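Long-range contacts in uncharacterized hypothetical protein FTT_1539c (Francisella tularensis subsp. tularensis, PDB 4QVR), which is of unknown function but carries a DUF6844 domain and probably a signal sequence, consistent with export from the cytoplasm: residues Val422-Val427 against Val444-Asp449; Leu251-Thr256 against Gly317-Phe322. One frame throughout, in Å; residues are numbered along the deposited sequence. Where two conformers were deposited one is given.

Interaction 1 of 2, residues Val422-Val427 against Val444-Asp449; sequences VGLKTV and VVLKWD
Lys425 and Lys447 start from different first torsions, CG of Lys425 lying between its backbone N and carbonyl carbon (chi1 66°) and CG of Lys447 opposite its own N (chi1 -180°), yet both chains run on extended and finish side by side, pointing the same way. CE of Lys425 presses on CD of Lys447 at 3.5 Å, tight for two carbons. NZ of Lys425 ends 4.0 Å from NZ of Lys447. This closeness of like charges is probably eased by Asp449, whose OD2 forms a salt bridge with NZ of Lys447. Beneath them the backbones pair: Lys425 N donates to Lys447 O, and Lys447 N returns a bond to Lys425 O at 2.8 Å. The two reciprocal bonds make this an antiparallel hydrogen-bonded pair. A third, Val427 N to Val445 O at 2.7 Å, is straighter, 170° at the hydrogen. The segments are the open ends of a beta hairpin, strands 424-433 and 440-448, in which 424-433 is an outermost strand of a four-stranded antiparallel sheet. Strand 328-337 takes the other edge of 440-448, while helix 349-370 covers the face bearing Leu424, Leu446 and Trp448. On that face Thr426 and Leu446 form a non-hydrogen-bonded pair, and CD2 of Leu446 comes to 3.3 Å from OG1 of Thr426. Leu424 sends CD2 obliquely against the root of the Trp448 side chain, 3.7 Å from CB. The carbonyl O of Val422 meets the indole of Trp448 at its edge, in the ring plane, 3.4 Å from CD1. Near the far end, CG2 of Val427 touches CG1 of Val445 at 3.8 Å, and CG1 of Val427 rests against CB of Lys447.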
loop_
_atom_site.group_PDB
_atom_site.type_symbol
_atom_site.label_atom_id
_atom_site.label_comp_id
_atom_site.label_asym_id
_atom_site.label_seq_id
_atom_site.Cartn_x
_atom_site.Cartn_y
_atom_site.Cartn_z
ATOM N N VAL A 422 16.272 8.906 7.918
ATOM C CA VAL A 422 17.734 8.968 7.859
ATOM C C VAL A 422 18.315 7.870 6.983
ATOM O O VAL A 422 17.759 6.778 6.878
ATOM C CB VAL A 422 18.363 8.850 9.273
ATOM C CG1 VAL A 422 19.888 8.860 9.200
ATOM C CG2 VAL A 422 17.869 9.975 10.170
ATOM N N GLY A 423 19.440 8.177 6.350
ATOM C CA GLY A 423 20.150 7.213 5.541
ATOM C C GLY A 423 19.365 6.725 4.355
ATOM O O GLY A 423 18.881 5.602 4.338
ATOM N N LEU A 424 19.231 7.588 3.369
ATOM C CA LEU A 424 18.543 7.239 2.148
ATOM C C LEU A 424 19.527 7.294 1.020
ATOM O O LEU A 424 19.988 8.376 0.668
ATOM C CB LEU A 424 17.426 8.226 1.859
ATOM C CG LEU A 424 16.227 8.180 2.775
ATOM C CD1 LEU A 424 15.234 9.232 2.307
ATOM C CD2 LEU A 424 15.609 6.788 2.750
ATOM N N LYS A 425 19.869 6.143 0.449
ATOM C CA LYS A 425 20.781 6.162 -0.674
ATOM C C LYS A 425 20.065 5.854 -1.986
ATOM O O LYS A 425 19.191 4.989 -2.068
ATOM C CB LYS A 425 22.010 5.264 -0.458
ATOM C CG LYS A 425 21.768 3.773 -0.382
ATOM C CD LYS A 425 23.110 3.052 -0.289
ATOM C CE LYS A 425 22.949 1.545 -0.159
ATOM N NZ LYS A 425 24.250 0.829 -0.085
ATOM N N THR A 426 20.424 6.614 -3.007
ATOM C CA THR A 426 19.875 6.433 -4.318
ATOM C C THR A 426 20.595 5.253 -4.926
ATOM O O THR A 426 21.818 5.254 -4.969
ATOM C CB THR A 426 20.133 7.683 -5.158
ATOM O OG1 THR A 426 19.519 8.793 -4.506
ATOM C CG2 THR A 426 19.575 7.537 -6.587
ATOM N N VAL A 427 19.863 4.234 -5.382
ATOM C CA VAL A 427 20.529 3.096 -5.999
ATOM C C VAL A 427 20.251 2.976 -7.471
ATOM O O VAL A 427 20.791 2.099 -8.132
ATOM C CB VAL A 427 20.215 1.760 -5.308
ATOM C CG1 VAL A 427 20.726 1.786 -3.869
ATOM C CG2 VAL A 427 18.742 1.443 -5.384
ATOM N N VAL A 444 13.866 7.585 -9.651
ATOM C CA VAL A 444 14.890 7.135 -8.722
ATOM C C VAL A 444 14.368 5.933 -7.968
ATOM O O VAL A 444 13.143 5.691 -7.910
ATOM C CB VAL A 444 15.269 8.210 -7.664
ATOM C CG1 VAL A 444 15.919 9.423 -8.316
ATOM C CG2 VAL A 444 14.048 8.637 -6.867
ATOM N N VAL A 445 15.311 5.181 -7.417
ATOM C CA VAL A 445 15.030 4.071 -6.535
ATOM C C VAL A 445 15.893 4.344 -5.332
ATOM O O VAL A 445 17.130 4.403 -5.437
ATOM C CB VAL A 445 15.412 2.706 -7.106
ATOM C CG1 VAL A 445 15.044 1.623 -6.101
ATOM C CG2 VAL A 445 14.717 2.462 -8.446
ATOM N N LEU A 446 15.245 4.553 -4.196
ATOM C CA LEU A 446 15.944 4.855 -2.981
ATOM C C LEU A 446 15.951 3.610 -2.132
ATOM O O LEU A 446 15.035 2.796 -2.213
ATOM C CB LEU A 446 15.277 6.019 -2.237
ATOM C CG LEU A 446 15.189 7.385 -2.943
ATOM C CD1 LEU A 446 14.702 8.454 -1.973
ATOM C CD2 LEU A 446 16.513 7.826 -3.530
ATOM N N LYS A 447 17.012 3.457 -1.343
ATOM C CA LYS A 447 17.158 2.326 -0.436
ATOM C C LYS A 447 17.272 2.872 0.984
ATOM O O LYS A 447 18.100 3.744 1.257
ATOM C CB LYS A 447 18.404 1.502 -0.754
ATOM C CG LYS A 447 18.585 0.312 0.177
ATOM C CD LYS A 447 19.999 -0.232 0.129
ATOM C CE LYS A 447 20.199 -1.340 1.154
ATOM N NZ LYS A 447 21.618 -1.786 1.271
ATOM N N TRP A 448 16.427 2.344 1.865
ATOM C CA TRP A 448 16.368 2.721 3.262
ATOM C C TRP A 448 16.649 1.497 4.116
ATOM O O TRP A 448 16.103 0.421 3.869
ATOM C CB TRP A 448 14.977 3.261 3.595
ATOM C CG TRP A 448 14.789 3.648 5.031
ATOM C CD1 TRP A 448 15.477 4.602 5.716
ATOM C CD2 TRP A 448 13.810 3.140 5.930
ATOM N NE1 TRP A 448 15.015 4.692 6.998
ATOM C CE2 TRP A 448 13.981 3.810 7.153
ATOM C CE3 TRP A 448 12.816 2.173 5.828
ATOM C CZ2 TRP A 448 13.196 3.536 8.268
ATOM C CZ3 TRP A 448 12.037 1.902 6.933
ATOM C CH2 TRP A 448 12.226 2.582 8.135
ATOM N N ASP A 449 17.485 1.684 5.131
ATOM C CA ASP A 449 17.861 0.631 6.058
ATOM C C ASP A 449 17.336 0.991 7.446
ATOM O O ASP A 449 17.829 1.928 8.073
ATOM C CB ASP A 449 19.391 0.459 6.061
ATOM C CG ASP A 449 19.900 -0.271 4.812
ATOM O OD1 ASP A 449 19.507 -1.444 4.614
ATOM O OD2 ASP A 449 20.710 0.308 4.050
#

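Interaction 2 of 2, residues Leu251-Thr256 against Gly317-Phe322; sequences LLPIKT and GIRVGF
Leu252 sets CD1 against two apolar partners of the crossing strand, CG2 of Val320 at 3.5 Å and CD1 of Ile318, crossing both side chains at about a right angle. Pro253 directs its ring at strand 318-322; CG packs on the carbonyl O of Ile318, and its own O accepts from water 1, which accepts from Val320 N. Ile254 contributes its carbonyl O, linked through water 2 to NE of Arg319. Lys255 starts its side chain away from strand 318-322, and NZ bonds with Thr79, Asp80 and Ser81, but its backbone N lies over one face of the Arg319 guanidinium. At Thr256, OG1 meets that group's edge in plane, taking a weak bond from NH2 (3.1 Å, 125° at the hydrogen); it also bonds with Gly314 and Tyr316, and water 3 bridges Thr256 N to NH2. The bend of Arg319 at chi2 (-68°) lets NH1 bond to Ile318 O at 2.8 Å, from above the carbonyl plane, and to Tyr316 O; with waters 2 and 3 these bonds limit the guanidinium's rotation. With strand axes 96° apart and 6.4 Å at closest approach, this is a buried, near-orthogonal crossing of edge strands from two antiparallel sheets.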
loop_
_atom_site.group_PDB
_atom_site.type_symbol
_atom_site.label_atom_id
_atom_site.label_comp_id
_atom_site.label_asym_id
_atom_site.label_seq_id
_atom_site.Cartn_x
_atom_site.Cartn_y
_atom_site.Cartn_z
ATOM N N LEU A 251 1.240 -6.317 5.314
ATOM C CA LEU A 251 0.616 -6.217 3.977
ATOM C C LEU A 251 1.592 -5.435 3.091
ATOM O O LEU A 251 1.803 -4.257 3.272
ATOM C CB LEU A 251 -0.735 -5.522 4.052
ATOM C CG LEU A 251 -1.527 -5.597 2.746
ATOM C CD1 LEU A 251 -2.019 -7.016 2.502
ATOM C CD2 LEU A 251 -2.711 -4.676 2.808
ATOM N N LEU A 252 2.188 -6.108 2.131
ATOM C CA LEU A 252 3.237 -5.511 1.323
ATOM C C LEU A 252 2.922 -5.488 -0.183
ATOM O O LEU A 252 2.384 -6.464 -0.702
ATOM C CB LEU A 252 4.441 -6.399 1.540
ATOM C CG LEU A 252 5.836 -5.988 1.155
ATOM C CD1 LEU A 252 6.308 -4.932 2.143
ATOM C CD2 LEU A 252 6.727 -7.215 1.216
ATOM N N PRO A 253 3.246 -4.377 -0.884
ATOM C CA PRO A 253 3.017 -4.400 -2.338
ATOM C C PRO A 253 4.076 -5.252 -2.978
ATOM O O PRO A 253 5.227 -5.251 -2.515
ATOM C CB PRO A 253 3.213 -2.941 -2.788
ATOM C CG PRO A 253 3.539 -2.148 -1.569
ATOM C CD PRO A 253 3.406 -3.018 -0.349
ATOM N N ILE A 254 3.733 -5.981 -4.027
ATOM C CA ILE A 254 4.761 -6.776 -4.691
ATOM C C ILE A 254 4.903 -6.488 -6.160
ATOM O O ILE A 254 5.952 -6.775 -6.722
ATOM C CB ILE A 254 4.630 -8.280 -4.428
ATOM C CG1 ILE A 254 3.273 -8.799 -4.866
ATOM C CG2 ILE A 254 4.876 -8.568 -2.943
ATOM C CD1 ILE A 254 3.204 -10.302 -4.759
ATOM N N LYS A 255 3.880 -5.872 -6.754
ATOM C CA LYS A 255 3.895 -5.520 -8.135
ATOM C C LYS A 255 2.885 -4.410 -8.392
ATOM O O LYS A 255 1.786 -4.418 -7.834
ATOM C CB LYS A 255 3.451 -6.748 -8.934
ATOM C CG LYS A 255 3.525 -6.608 -10.456
ATOM C CD LYS A 255 4.978 -6.644 -10.909
ATOM C CE LYS A 255 5.116 -6.192 -12.346
ATOM N NZ LYS A 255 6.537 -6.066 -12.710
ATOM N N THR A 256 3.262 -3.427 -9.211
ATOM C CA THR A 256 2.351 -2.367 -9.600
ATOM C C THR A 256 2.342 -2.325 -11.100
ATOM O O THR A 256 3.292 -2.793 -11.716
ATOM C CB THR A 256 2.760 -1.003 -9.075
ATOM O OG1 THR A 256 4.153 -0.789 -9.340
ATOM C CG2 THR A 256 2.540 -0.932 -7.583
ATOM N N GLY A 317 5.423 2.829 -5.216
ATOM C CA GLY A 317 5.415 2.340 -3.853
ATOM C C GLY A 317 6.736 1.856 -3.340
ATOM O O GLY A 317 7.792 2.268 -3.829
ATOM N N ILE A 318 6.667 0.996 -2.323
ATOM C CA ILE A 318 7.845 0.429 -1.694
ATOM C C ILE A 318 7.892 -1.076 -1.917
ATOM O O ILE A 318 6.878 -1.705 -2.262
ATOM C CB ILE A 318 7.876 0.736 -0.181
ATOM C CG1 ILE A 318 6.833 -0.065 0.602
ATOM C CG2 ILE A 318 7.651 2.208 0.053
ATOM C CD1 ILE A 318 7.254 -1.488 0.883
ATOM N N ARG A 319 9.086 -1.641 -1.761
ATOM C CA ARG A 319 9.291 -3.084 -1.884
ATOM C C ARG A 319 10.284 -3.498 -0.837
ATOM O O ARG A 319 11.134 -2.711 -0.449
ATOM C CB ARG A 319 9.903 -3.472 -3.240
ATOM C CG ARG A 319 9.098 -3.130 -4.486
ATOM C CD ARG A 319 7.809 -3.937 -4.617
ATOM N NE ARG A 319 7.176 -3.523 -5.844
ATOM C CZ ARG A 319 6.385 -2.476 -5.972
ATOM N NH1 ARG A 319 6.031 -1.748 -4.921
ATOM N NH2 ARG A 319 5.918 -2.173 -7.171
ATOM N N VAL A 320 10.199 -4.741 -0.399
ATOM C CA VAL A 320 11.165 -5.262 0.520
ATOM C C VAL A 320 11.994 -6.262 -0.236
ATOM O O VAL A 320 11.473 -7.089 -0.973
ATOM C CB VAL A 320 10.538 -5.943 1.744
ATOM C CG1 VAL A 320 11.612 -6.605 2.586
ATOM C CG2 VAL A 320 9.783 -4.924 2.585
ATOM N N GLY A 321 13.301 -6.162 -0.055
ATOM C CA GLY A 321 14.232 -7.083 -0.668
ATOM C C GLY A 321 15.259 -7.498 0.368
ATOM O O GLY A 321 15.229 -7.030 1.522
ATOM N N PHE A 322 16.178 -8.356 -0.056
ATOM C CA PHE A 322 17.229 -8.892 0.816
ATOM C C PHE A 322 18.522 -8.921 0.028
ATOM O O PHE A 322 18.560 -9.481 -1.061
ATOM C CB PHE A 322 16.849 -10.290 1.287
ATOM C CG PHE A 322 15.532 -10.343 2.031
ATOM C CD1 PHE A 322 15.470 -10.054 3.389
ATOM C CD2 PHE A 322 14.355 -10.683 1.370
ATOM C CE1 PHE A 322 14.267 -10.111 4.069
ATOM C CE2 PHE A 322 13.153 -10.736 2.047
ATOM C CZ PHE A 322 13.103 -10.447 3.400
HETATM O O HOH W 1 7.717 -6.046 -1.859
HETATM O O HOH W 2 7.692 -5.179 -8.352
HETATM O O HOH W 3 6.209 -3.192 -9.886
#

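Overall arrangement
From the N terminus, the chain builds strand 117-126 and, after helices 134-159, 203-213 and 224-246, strand 251-261, which with 264-273 makes the three-stranded sheet. Interaction 2 closes a loop of 60 residues, containing strand 264-273 and three helices (275-285, 300-303 and 309-312), when strand 318-322 crosses 251-261 and joins that sheet to the four-stranded one. The chain continues through strand 328-337 and helix 349-370 before interaction 1 closes a loop of 16 residues, the hairpin 424-433/440-448. The two loops are in series, neither nesting nor crossing. Both contacts reach the four-stranded sheet, whose outermost strands are 318-322 and 424-433; their centres lie about 15 Å apart, without touching.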